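Local coordinates for Ras-associated and pleckstrin homology domains-containing protein 1 (Homo sapiens, PDB 4GN1), which mediates localized membrane signals, is implicated in regulating lamellipodial dynamics, and targets EVL and VASP to the leading edge, at residues E51-L56 and S79-I84; L73-D78 and Q209-S214; N97-L102 and R114-L119; A93-P98 and Q243-Y248. All blocks are in the same frame, centred on the assembly; numbering follows the deposited sequence.

Contact 1: E51-L56 and S79-I84; sequences ETVSEL and SQNKLI
The flat group here is the Asn81 amide. Thr52 O stands over one of its faces, 3.1 Å from Asn81 CG, and the OD1 end is turned to the backbone of Val53 and Ser54. Ser54 N donates to OD1 at 2.8 Å in a nearly straight bond (168° at the hydrogen), tilted 27° from the carbonyl plane. A water bonded to Glu55 N donates to the same OD1, which therefore serves the turn leaving strand 47-53 twice, once directly and once through water. Ser79 OG accepts from Asn81 N, closing an ST turn just ahead of the amide.

Further along, Thr52 and Lys82 exchange two bonds. Thr52 N gives to Lys82 O at 2.9 Å, in the carbonyl plane, and Lys82 N gives to Thr52 OG1 at 3.1 Å. The torsion that sets OG1 between backbone N and carbonyl carbon (chi1 68°) puts the hydroxyl in place of a main-chain acceptor and leaves CG2 against Ile84 CD1 at 4.0 Å. Glu51 and Leu83 then form an antiparallel non-hydrogen-bonded pair in the ubiquitin-like Ras-associating domain; the Glu51 carboxylate is salt-bridged to Arg60. Side-chain oxygens thus carry on the strand pairing where it frays, fixing the turn after Val53.

Contact 2: L73-D78 and Q209-S214; sequences LNWTRD and QIQKKS. With MLI (malonate ion), chain E.
Two loops meet at the surface between the Ras-associating and PH domains: residues 73-78 follow helix 68-72, and residues 209-214 lie between strands 202-206 and 218-221 of the PH domain. Asn74 and Gln209 cross at about a right angle, with Asn74 OD1 resting 3.3 Å from Gln209 CG. At its other end the Asn74 amide is hydrogen-bonded: ND2 gives a straight bond (171°) to O6 of a malonate ion at 2.7 Å.

Gln211 carries the second half. Its CG, beside the backbone N (chi1 -69°), lies against Asn74 O at 3.3 Å; the bend at chi2 (-68°) then turns the amide so that NE2 comes round toward the malonate, where its bond to O9 is weak (3.3 Å). NE2 also donates to Pro208 O. Gln211 OE1 accepts from Asn81 ND2 and from a water that in turn takes Thr76 N at 2.8 Å, while Gln211 CB lies against Thr76 CG2 at 3.9 Å. The Trp75 indole meets malonate C1 at its edge, and its NE1 is held by Glu51.

The malonate, probably from the crystallisation liquor, is also bound by Arg60, Asn184, Tyr186 and Lys206. The loops are therefore joined mostly through amides, water and a malonate ion, a polar seam with little apolar packing.

Contact 3: N97-L102 and R114-L119; sequences NPQNYL and RNKEVL
Lys116 NZ and Asn97 OD1 meet at 2.8 Å, the one hydrogen bond between segments 97-102 and 114-119. The ammonium stands above the carbonyl plane, 38° out of it, rather than on a lone pair. Gln99 NE2 reaches the same oxygen at 3.2 Å from the opposite face, with OD1 lying in the Gln99 amide plane, so Asn97 OD1 is gripped between two donors. NZ has a second acceptor in Lys96 O, at the last residue of helix 93-96.

Below that polar end, the lysine chain runs extended across the Pro98 ring at about a right angle, with CG 3.4 Å from Pro98 CD. One turn on, Leu119 faces the loop: CG lies anti to the backbone N (chi1 -179°), which aims the branched end at the loop, and CD2 is the branch that touches, at 3.8 Å from Pro98 CB and 3.6 Å from Gln99 N. Leu102 CD1 packs on Leu119 CG from farther along the loop.

The second shell holds these groups in place. Gln99 NE2 is shared with Ala109 O, Pro98 O accepts from the backbone N of both Tyr101 and Leu102, and Leu102 also rests on Leu94, Leu120 and Ile237. The helix 113-124 is thus fastened to the chain leaving helix 93-96 by an apolar strip with one ammonium at its end, whose positive charge probably strengthens its bonds to the two carbonyl oxygens.

Contact 4: A93-P98 and Q243-Y248; sequences ALFKNP and QLYMNY
Phe95 packs against one side of helix 242-251, and most of its atoms, from CB to CZ, have a neighbour there. Its CB sits over the centre of the Tyr248 ring, 3.4 Å from the centroid and only 5° off the ring normal, a CH-pi contact almost straight down onto the face. Moving off that centre, Phe95 CG is 3.6 Å from Tyr248 CG, and Phe95 CD1 is 3.6 Å from Tyr248 CD2. The two rings are near parallel, with planes at 22°, but offset (centroids 4.8 Å), with little of one ring over the other. In return Tyr248 CB lies over a face of the Phe95 ring, offset toward its rim.

Farther out, CE1 comes to Tyr245 CD1 at 3.5 Å, the two rings meeting edge against edge. CZ, the tip, touches Leu244 CB at 3.8 Å and stands 3.6 Å from Tyr245 N, so the ring ends against the backbone of the helix itself. The Tyr248 torsion, with CG anti to the backbone N (chi1 173°), swings its ring back along Phe95, and the two side chains run antiparallel alongside each other.

Around this pair, Phe124 meets the Phe95 ring, Tyr92 meets Tyr248, and Leu94 leans on Ile237 of helix 225-240. The contact is therefore carried by dispersion and CH-pi attraction, and it buries Phe95 where the short helix 93-96 packs on helix 242-251.

The four contacts fall into two pairs on opposite sides of the chain's centre. Contacts 1 and 2, with centres 10 Å apart, interlock through two probable hydrogen bonds, one from Asn81 and one to Glu51, that run from contact 1 to the loops of contact 2. The malonate lies at contact 2, with the side chain of Glu51 of contact 1 about 3 Å away. Contacts 3 and 4, also with centres 10 Å apart, share Asn97 and Pro98: helix 93-96 packs on helix 242-251, and the loop after it meets helix 113-124. Centres of contacts 2 and 4 are 29 Å apart; contact 2 joins loops of the two domains through polar groups, contact 4 joins helices 93-96 and 242-251 through apolar ones.

Contact 1: E51-L56 and S79-I84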
# COMPACT_ATOMS: atom_id res chain seq x y z
N GLU A 51 6.80 3.53 6.73
CA GLU A 51 7.14 2.78 7.95
C GLU A 51 7.65 1.40 7.59
O GLU A 51 7.16 0.80 6.62
CB GLU A 51 5.95 2.69 8.95
CG GLU A 51 4.79 1.79 8.56
CD GLU A 51 3.66 1.77 9.59
OE1 GLU A 51 2.52 1.48 9.21
OE2 GLU A 51 3.88 2.04 10.78
N THR A 52 8.66 0.92 8.31
CA THR A 52 9.02 -0.48 8.21
C THR A 52 8.40 -1.21 9.40
O THR A 52 8.30 -0.62 10.49
CB THR A 52 10.55 -0.74 8.17
OG1 THR A 52 11.13 -0.43 9.45
CG2 THR A 52 11.25 0.01 7.03
N VAL A 53 7.96 -2.45 9.19
CA VAL A 53 7.61 -3.34 10.29
C VAL A 53 8.78 -4.30 10.42
O VAL A 53 8.98 -5.17 9.58
CB VAL A 53 6.27 -4.05 10.11
CG1 VAL A 53 5.99 -4.93 11.31
CG2 VAL A 53 5.14 -3.03 9.97
N SER A 54 9.57 -4.07 11.46
CA SER A 54 10.90 -4.63 11.57
C SER A 54 10.93 -6.15 11.79
O SER A 54 11.77 -6.83 11.22
CB SER A 54 11.66 -3.93 12.69
OG SER A 54 13.04 -4.16 12.53
N GLU A 55 10.02 -6.66 12.62
CA GLU A 55 9.86 -8.09 12.86
C GLU A 55 9.51 -8.90 11.62
O GLU A 55 9.68 -10.14 11.61
CB GLU A 55 8.74 -8.30 13.88
CG GLU A 55 9.25 -8.50 15.29
CD GLU A 55 10.05 -9.78 15.41
OE1 GLU A 55 9.47 -10.88 15.33
OE2 GLU A 55 11.28 -9.68 15.57
N LEU A 56 9.00 -8.22 10.60
CA LEU A 56 8.37 -8.87 9.47
C LEU A 56 8.97 -8.43 8.15
O LEU A 56 8.50 -8.85 7.09
CB LEU A 56 6.89 -8.54 9.47
CG LEU A 56 6.03 -9.14 10.59
CD1 LEU A 56 4.61 -8.57 10.57
CD2 LEU A 56 6.03 -10.67 10.56
N SER A 79 9.53 -1.59 19.84
CA SER A 79 9.53 -1.67 18.39
C SER A 79 10.84 -1.18 17.78
O SER A 79 11.39 -0.19 18.22
CB SER A 79 8.36 -0.90 17.78
OG SER A 79 8.16 -1.36 16.45
N GLN A 80 11.32 -1.90 16.79
CA GLN A 80 12.48 -1.47 16.02
C GLN A 80 12.01 -1.00 14.64
O GLN A 80 12.82 -0.88 13.70
CB GLN A 80 13.46 -2.62 15.84
CG GLN A 80 13.71 -3.47 17.07
CD GLN A 80 14.95 -4.33 16.90
OE1 GLN A 80 16.03 -3.81 16.63
NE2 GLN A 80 14.79 -5.64 17.04
N ASN A 81 10.71 -0.75 14.52
CA ASN A 81 10.15 -0.12 13.34
C ASN A 81 10.81 1.24 13.06
O ASN A 81 11.17 1.96 13.99
CB ASN A 81 8.64 0.08 13.53
CG ASN A 81 7.86 -1.23 13.54
OD1 ASN A 81 8.41 -2.30 13.27
ND2 ASN A 81 6.58 -1.13 13.85
N LYS A 82 10.95 1.58 11.79
CA LYS A 82 11.52 2.87 11.42
C LYS A 82 10.52 3.70 10.61
O LYS A 82 9.64 3.17 9.92
CB LYS A 82 12.78 2.67 10.57
CG LYS A 82 13.89 1.92 11.27
CD LYS A 82 15.11 1.87 10.35
CE LYS A 82 16.33 1.28 11.06
NZ LYS A 82 17.45 1.07 10.09
N LEU A 83 10.68 5.01 10.72
CA LEU A 83 9.99 5.93 9.86
C LEU A 83 11.02 6.40 8.86
O LEU A 83 12.19 6.62 9.22
CB LEU A 83 9.46 7.10 10.66
CG LEU A 83 7.96 7.20 11.00
CD1 LEU A 83 7.24 5.85 11.05
CD2 LEU A 83 7.71 8.00 12.26
N ILE A 84 10.60 6.52 7.60
CA ILE A 84 11.50 6.93 6.55
C ILE A 84 10.86 8.00 5.67
O ILE A 84 9.77 7.81 5.11
CB ILE A 84 11.97 5.75 5.68
CG1 ILE A 84 12.37 4.56 6.55
CG2 ILE A 84 13.14 6.18 4.80
CD1 ILE A 84 12.99 3.38 5.80
O HOH W 1 8.44 -5.10 14.26

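Contact 2: L73-D78 and Q209-S214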
# COMPACT_ATOMS: atom_id res chain seq x y z
N LEU A 73 0.96 4.32 17.82
CA LEU A 73 0.50 3.60 19.01
C LEU A 73 0.34 2.08 18.76
O LEU A 73 0.39 1.31 19.71
CB LEU A 73 -0.80 4.19 19.56
CG LEU A 73 -0.72 5.63 20.05
CD1 LEU A 73 -2.06 6.13 20.55
CD2 LEU A 73 0.35 5.81 21.10
N ASN A 74 0.14 1.68 17.51
CA ASN A 74 0.20 0.27 17.16
C ASN A 74 1.55 -0.41 17.32
O ASN A 74 1.64 -1.61 17.29
CB ASN A 74 -0.30 0.06 15.75
CG ASN A 74 -1.76 0.32 15.63
OD1 ASN A 74 -2.53 0.07 16.55
ND2 ASN A 74 -2.17 0.83 14.49
N TRP A 75 2.61 0.36 17.49
CA TRP A 75 3.94 -0.24 17.59
C TRP A 75 4.11 -0.88 18.93
O TRP A 75 3.46 -0.46 19.89
CB TRP A 75 4.98 0.85 17.37
CG TRP A 75 5.12 1.32 15.93
CD1 TRP A 75 4.24 1.13 14.86
CD2 TRP A 75 6.23 2.13 15.37
NE1 TRP A 75 4.72 1.72 13.72
CE2 TRP A 75 5.91 2.35 13.96
CE3 TRP A 75 7.42 2.67 15.89
CZ2 TRP A 75 6.75 3.05 13.11
CZ3 TRP A 75 8.25 3.39 15.03
CH2 TRP A 75 7.93 3.57 13.67
N THR A 76 4.96 -1.89 19.05
CA THR A 76 5.25 -2.42 20.40
C THR A 76 6.12 -1.42 21.18
O THR A 76 6.80 -0.56 20.58
CB THR A 76 5.87 -3.84 20.40
OG1 THR A 76 7.06 -3.85 19.61
CG2 THR A 76 4.90 -4.83 19.84
N ARG A 77 6.09 -1.53 22.50
CA ARG A 77 6.95 -0.71 23.37
C ARG A 77 8.42 -0.68 22.88
O ARG A 77 9.05 0.38 22.79
CB ARG A 77 6.86 -1.20 24.83
CG ARG A 77 5.42 -1.34 25.32
CD ARG A 77 5.28 -1.44 26.84
NE ARG A 77 4.02 -0.82 27.32
CZ ARG A 77 2.80 -1.36 27.25
NH1 ARG A 77 2.62 -2.56 26.70
NH2 ARG A 77 1.75 -0.70 27.73
N ASP A 78 8.92 -1.88 22.54
CA ASP A 78 10.31 -2.12 22.10
C ASP A 78 10.44 -2.24 20.57
O ASP A 78 11.36 -2.91 20.07
CB ASP A 78 10.84 -3.41 22.77
CG ASP A 78 9.97 -4.63 22.46
OD1 ASP A 78 8.83 -4.48 21.98
OD2 ASP A 78 10.42 -5.77 22.71
N GLN A 209 -2.43 -3.76 14.03
CA GLN A 209 -1.97 -4.08 15.40
C GLN A 209 -1.02 -5.27 15.53
O GLN A 209 -0.39 -5.43 16.57
CB GLN A 209 -3.16 -4.25 16.36
CG GLN A 209 -3.90 -2.93 16.56
CD GLN A 209 -4.87 -2.95 17.73
OE1 GLN A 209 -6.06 -3.10 17.54
NE2 GLN A 209 -4.35 -2.78 18.94
N ILE A 210 -0.93 -6.11 14.50
CA ILE A 210 -0.02 -7.24 14.53
C ILE A 210 1.38 -6.76 14.17
O ILE A 210 1.58 -6.07 13.18
CB ILE A 210 -0.49 -8.36 13.60
CG1 ILE A 210 -1.69 -9.06 14.23
CG2 ILE A 210 0.63 -9.33 13.30
CD1 ILE A 210 -2.45 -9.95 13.28
N GLN A 211 2.35 -7.12 15.01
CA GLN A 211 3.69 -6.56 14.93
C GLN A 211 4.78 -7.63 14.91
O GLN A 211 5.95 -7.30 14.78
CB GLN A 211 3.93 -5.58 16.09
CG GLN A 211 3.11 -4.29 16.00
CD GLN A 211 3.56 -3.41 14.85
OE1 GLN A 211 4.76 -3.13 14.68
NE2 GLN A 211 2.60 -2.98 14.02
N LYS A 212 4.39 -8.89 15.04
CA LYS A 212 5.33 -10.01 14.98
C LYS A 212 4.69 -11.19 14.24
O LYS A 212 3.61 -11.03 13.67
CB LYS A 212 5.82 -10.43 16.38
CG LYS A 212 4.71 -10.72 17.37
CD LYS A 212 5.21 -11.35 18.66
CE LYS A 212 4.03 -11.79 19.52
NZ LYS A 212 4.33 -12.98 20.38
N LYS A 213 5.35 -12.35 14.26
CA LYS A 213 4.96 -13.48 13.42
C LYS A 213 3.54 -13.90 13.76
O LYS A 213 3.19 -14.09 14.93
CB LYS A 213 5.91 -14.68 13.57
CG LYS A 213 7.36 -14.43 13.14
CD LYS A 213 7.61 -14.67 11.65
CE LYS A 213 9.08 -14.50 11.28
NZ LYS A 213 9.53 -13.07 11.28
N SER A 214 2.72 -14.04 12.74
CA SER A 214 1.35 -14.44 12.94
C SER A 214 0.86 -15.13 11.68
O SER A 214 1.20 -14.72 10.55
CB SER A 214 0.46 -13.23 13.31
OG SER A 214 -0.86 -13.63 13.69
C1 MLI E . 1.29 0.14 11.94
C2 MLI E . 0.36 1.31 11.64
C3 MLI E . 1.16 -0.94 10.86
O6 MLI E . -0.55 1.56 12.45
O7 MLI E . 0.50 2.01 10.60
O8 MLI E . 0.41 -0.74 9.89
O9 MLI E . 1.82 -2.01 10.95
O HOH W 2 6.15 -3.07 16.76

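Contact 3: N97-L102 and R114-L119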
# COMPACT_ATOMS: atom_id res chain seq x y z
N ASN A 97 -0.91 8.33 -14.04
CA ASN A 97 -1.28 7.52 -15.20
C ASN A 97 -2.37 6.46 -14.94
O ASN A 97 -2.10 5.25 -15.01
CB ASN A 97 -0.03 6.86 -15.79
CG ASN A 97 0.91 7.87 -16.43
OD1 ASN A 97 0.56 8.57 -17.38
ND2 ASN A 97 2.13 7.96 -15.89
N PRO A 98 -3.61 6.90 -14.67
CA PRO A 98 -4.73 6.01 -14.32
C PRO A 98 -5.11 5.00 -15.42
O PRO A 98 -5.59 3.89 -15.12
CB PRO A 98 -5.89 6.98 -14.07
CG PRO A 98 -5.54 8.20 -14.86
CD PRO A 98 -4.05 8.32 -14.73
N GLN A 99 -4.90 5.37 -16.68
CA GLN A 99 -5.15 4.47 -17.80
C GLN A 99 -4.37 3.15 -17.63
O GLN A 99 -4.70 2.11 -18.20
CB GLN A 99 -4.81 5.18 -19.12
CG GLN A 99 -3.33 5.26 -19.45
CD GLN A 99 -2.58 6.30 -18.64
OE1 GLN A 99 -3.12 6.88 -17.70
NE2 GLN A 99 -1.34 6.54 -19.02
N ASN A 100 -3.34 3.19 -16.79
CA ASN A 100 -2.55 2.00 -16.52
C ASN A 100 -3.01 1.14 -15.36
O ASN A 100 -2.46 0.06 -15.15
CB ASN A 100 -1.09 2.36 -16.41
CG ASN A 100 -0.52 2.79 -17.73
OD1 ASN A 100 -0.85 2.20 -18.76
ND2 ASN A 100 0.30 3.82 -17.72
N TYR A 101 -4.03 1.59 -14.65
CA TYR A 101 -4.51 0.82 -13.51
C TYR A 101 -6.00 0.59 -13.56
O TYR A 101 -6.45 -0.51 -13.20
CB TYR A 101 -4.15 1.52 -12.19
CG TYR A 101 -2.66 1.74 -12.06
CD1 TYR A 101 -2.05 2.82 -12.70
CD2 TYR A 101 -1.87 0.86 -11.32
CE1 TYR A 101 -0.69 3.02 -12.59
CE2 TYR A 101 -0.50 1.05 -11.21
CZ TYR A 101 0.08 2.14 -11.84
OH TYR A 101 1.43 2.36 -11.76
N LEU A 102 -6.74 1.61 -14.03
CA LEU A 102 -8.22 1.61 -14.00
C LEU A 102 -8.86 1.02 -15.26
O LEU A 102 -10.07 0.79 -15.31
CB LEU A 102 -8.74 3.02 -13.74
CG LEU A 102 -8.10 3.78 -12.57
CD1 LEU A 102 -8.64 5.20 -12.52
CD2 LEU A 102 -8.31 3.08 -11.23
N ARG A 114 -6.32 15.65 -19.93
CA ARG A 114 -7.73 15.91 -19.73
C ARG A 114 -8.55 14.64 -19.59
O ARG A 114 -9.55 14.62 -18.87
CB ARG A 114 -8.26 16.80 -20.84
CG ARG A 114 -7.81 18.24 -20.65
CD ARG A 114 -8.04 19.09 -21.89
NE ARG A 114 -9.45 19.43 -22.12
CZ ARG A 114 -10.16 20.31 -21.40
NH1 ARG A 114 -9.60 20.95 -20.37
NH2 ARG A 114 -11.44 20.54 -21.72
N ASN A 115 -8.12 13.58 -20.26
CA ASN A 115 -8.82 12.30 -20.21
C ASN A 115 -8.44 11.45 -18.97
O ASN A 115 -9.26 10.67 -18.46
CB ASN A 115 -8.64 11.51 -21.52
CG ASN A 115 -9.31 12.20 -22.71
OD1 ASN A 115 -10.25 13.00 -22.54
ND2 ASN A 115 -8.84 11.90 -23.92
N LYS A 116 -7.20 11.60 -18.50
CA LYS A 116 -6.84 11.15 -17.15
C LYS A 116 -7.81 11.74 -16.11
O LYS A 116 -8.37 11.01 -15.28
CB LYS A 116 -5.39 11.51 -16.82
CG LYS A 116 -4.35 10.52 -17.30
CD LYS A 116 -3.00 11.20 -17.40
CE LYS A 116 -1.96 10.32 -18.05
NZ LYS A 116 -0.63 10.98 -17.97
N GLU A 117 -8.01 13.06 -16.17
CA GLU A 117 -8.92 13.79 -15.28
C GLU A 117 -10.33 13.18 -15.32
O GLU A 117 -10.88 12.80 -14.28
CB GLU A 117 -8.97 15.26 -15.70
CG GLU A 117 -8.87 16.25 -14.55
CD GLU A 117 -9.32 17.67 -14.91
OE1 GLU A 117 -9.52 17.98 -16.12
OE2 GLU A 117 -9.50 18.48 -13.97
N VAL A 118 -10.91 13.08 -16.51
CA VAL A 118 -12.23 12.48 -16.68
C VAL A 118 -12.26 11.08 -16.07
O VAL A 118 -13.18 10.72 -15.33
CB VAL A 118 -12.68 12.45 -18.17
CG1 VAL A 118 -13.88 11.54 -18.37
CG2 VAL A 118 -12.98 13.85 -18.68
N LEU A 119 -11.25 10.28 -16.38
CA LEU A 119 -11.21 8.90 -15.94
C LEU A 119 -11.20 8.74 -14.40
O LEU A 119 -11.79 7.80 -13.87
CB LEU A 119 -10.01 8.20 -16.57
CG LEU A 119 -9.74 6.72 -16.29
CD1 LEU A 119 -10.88 5.88 -16.87
CD2 LEU A 119 -8.39 6.32 -16.87

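Contact 4: A93-P98 and Q243-Y248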
# COMPACT_ATOMS: atom_id res chain seq x y z
N ALA A 93 1.53 7.17 -8.47
CA ALA A 93 1.71 6.65 -9.83
C ALA A 93 0.31 6.52 -10.45
O ALA A 93 -0.02 7.19 -11.42
CB ALA A 93 2.45 5.32 -9.84
N LEU A 94 -0.51 5.69 -9.81
CA LEU A 94 -1.90 5.49 -10.18
C LEU A 94 -2.66 6.75 -10.64
O LEU A 94 -3.49 6.70 -11.54
CB LEU A 94 -2.62 4.83 -9.00
CG LEU A 94 -4.12 5.06 -8.84
CD1 LEU A 94 -4.83 4.09 -9.75
CD2 LEU A 94 -4.56 4.86 -7.40
N PHE A 95 -2.37 7.89 -10.03
CA PHE A 95 -3.09 9.10 -10.36
C PHE A 95 -2.49 9.85 -11.52
O PHE A 95 -3.22 10.48 -12.28
CB PHE A 95 -3.19 10.00 -9.14
CG PHE A 95 -4.16 9.51 -8.14
CD1 PHE A 95 -5.49 9.93 -8.19
CD2 PHE A 95 -3.78 8.58 -7.19
CE1 PHE A 95 -6.41 9.45 -7.28
CE2 PHE A 95 -4.69 8.08 -6.29
CZ PHE A 95 -6.01 8.52 -6.34
N LYS A 96 -1.15 9.78 -11.63
CA LYS A 96 -0.42 10.35 -12.75
C LYS A 96 -0.77 9.67 -14.07
O LYS A 96 -0.90 10.34 -15.09
CB LYS A 96 1.07 10.20 -12.50
CG LYS A 96 1.56 10.80 -11.19
CD LYS A 96 3.07 10.97 -11.23
CE LYS A 96 3.68 11.09 -9.84
NZ LYS A 96 5.08 10.58 -9.90
N ASN A 97 -0.91 8.33 -14.04
CA ASN A 97 -1.28 7.52 -15.20
C ASN A 97 -2.37 6.46 -14.94
O ASN A 97 -2.10 5.25 -15.01
CB ASN A 97 -0.03 6.86 -15.79
CG ASN A 97 0.91 7.87 -16.43
OD1 ASN A 97 0.56 8.57 -17.38
ND2 ASN A 97 2.13 7.96 -15.89
N PRO A 98 -3.61 6.90 -14.67
CA PRO A 98 -4.73 6.01 -14.32
C PRO A 98 -5.11 5.00 -15.42
O PRO A 98 -5.59 3.89 -15.12
CB PRO A 98 -5.89 6.98 -14.07
CG PRO A 98 -5.54 8.20 -14.86
CD PRO A 98 -4.05 8.32 -14.73
N GLN A 243 -11.16 8.98 -0.84
CA GLN A 243 -10.17 9.60 0.02
C GLN A 243 -8.75 9.61 -0.60
O GLN A 243 -8.01 10.59 -0.42
CB GLN A 243 -10.18 8.90 1.39
CG GLN A 243 -9.17 9.42 2.40
CD GLN A 243 -9.45 10.84 2.85
OE1 GLN A 243 -8.84 11.78 2.36
NE2 GLN A 243 -10.37 11.01 3.76
N LEU A 244 -8.38 8.54 -1.33
CA LEU A 244 -7.11 8.55 -2.09
C LEU A 244 -7.06 9.73 -3.03
O LEU A 244 -6.07 10.49 -3.02
CB LEU A 244 -6.87 7.28 -2.90
CG LEU A 244 -6.43 5.99 -2.20
CD1 LEU A 244 -6.15 4.89 -3.23
CD2 LEU A 244 -5.23 6.22 -1.28
N TYR A 245 -8.14 9.91 -3.80
CA TYR A 245 -8.27 11.03 -4.74
C TYR A 245 -8.16 12.38 -4.07
O TYR A 245 -7.48 13.27 -4.58
CB TYR A 245 -9.59 10.96 -5.52
CG TYR A 245 -9.71 11.96 -6.68
CD1 TYR A 245 -8.68 12.12 -7.62
CD2 TYR A 245 -10.88 12.71 -6.86
CE1 TYR A 245 -8.80 13.01 -8.68
CE2 TYR A 245 -11.01 13.59 -7.93
CZ TYR A 245 -9.97 13.74 -8.84
OH TYR A 245 -10.10 14.63 -9.89
N MET A 246 -8.83 12.54 -2.94
CA MET A 246 -8.70 13.75 -2.17
C MET A 246 -7.27 13.99 -1.69
O MET A 246 -6.81 15.14 -1.63
CB MET A 246 -9.66 13.73 -0.99
CG MET A 246 -11.12 13.55 -1.41
SD MET A 246 -12.22 13.53 0.02
CE MET A 246 -11.86 15.13 0.76
N ASN A 247 -6.55 12.91 -1.36
CA ASN A 247 -5.15 13.07 -0.95
C ASN A 247 -4.33 13.62 -2.09
O ASN A 247 -3.53 14.55 -1.90
CB ASN A 247 -4.54 11.75 -0.47
CG ASN A 247 -5.15 11.29 0.83
OD1 ASN A 247 -5.92 12.00 1.47
ND2 ASN A 247 -4.81 10.08 1.23
N TYR A 248 -4.54 13.05 -3.27
CA TYR A 248 -3.81 13.45 -4.48
C TYR A 248 -4.09 14.92 -4.82
O TYR A 248 -3.16 15.71 -4.97
CB TYR A 248 -4.14 12.49 -5.63
CG TYR A 248 -3.57 12.89 -6.97
CD1 TYR A 248 -2.21 12.83 -7.23
CD2 TYR A 248 -4.41 13.34 -8.00
CE1 TYR A 248 -1.69 13.21 -8.46
CE2 TYR A 248 -3.91 13.73 -9.23
CZ TYR A 248 -2.55 13.66 -9.45
OH TYR A 248 -2.04 14.04 -10.65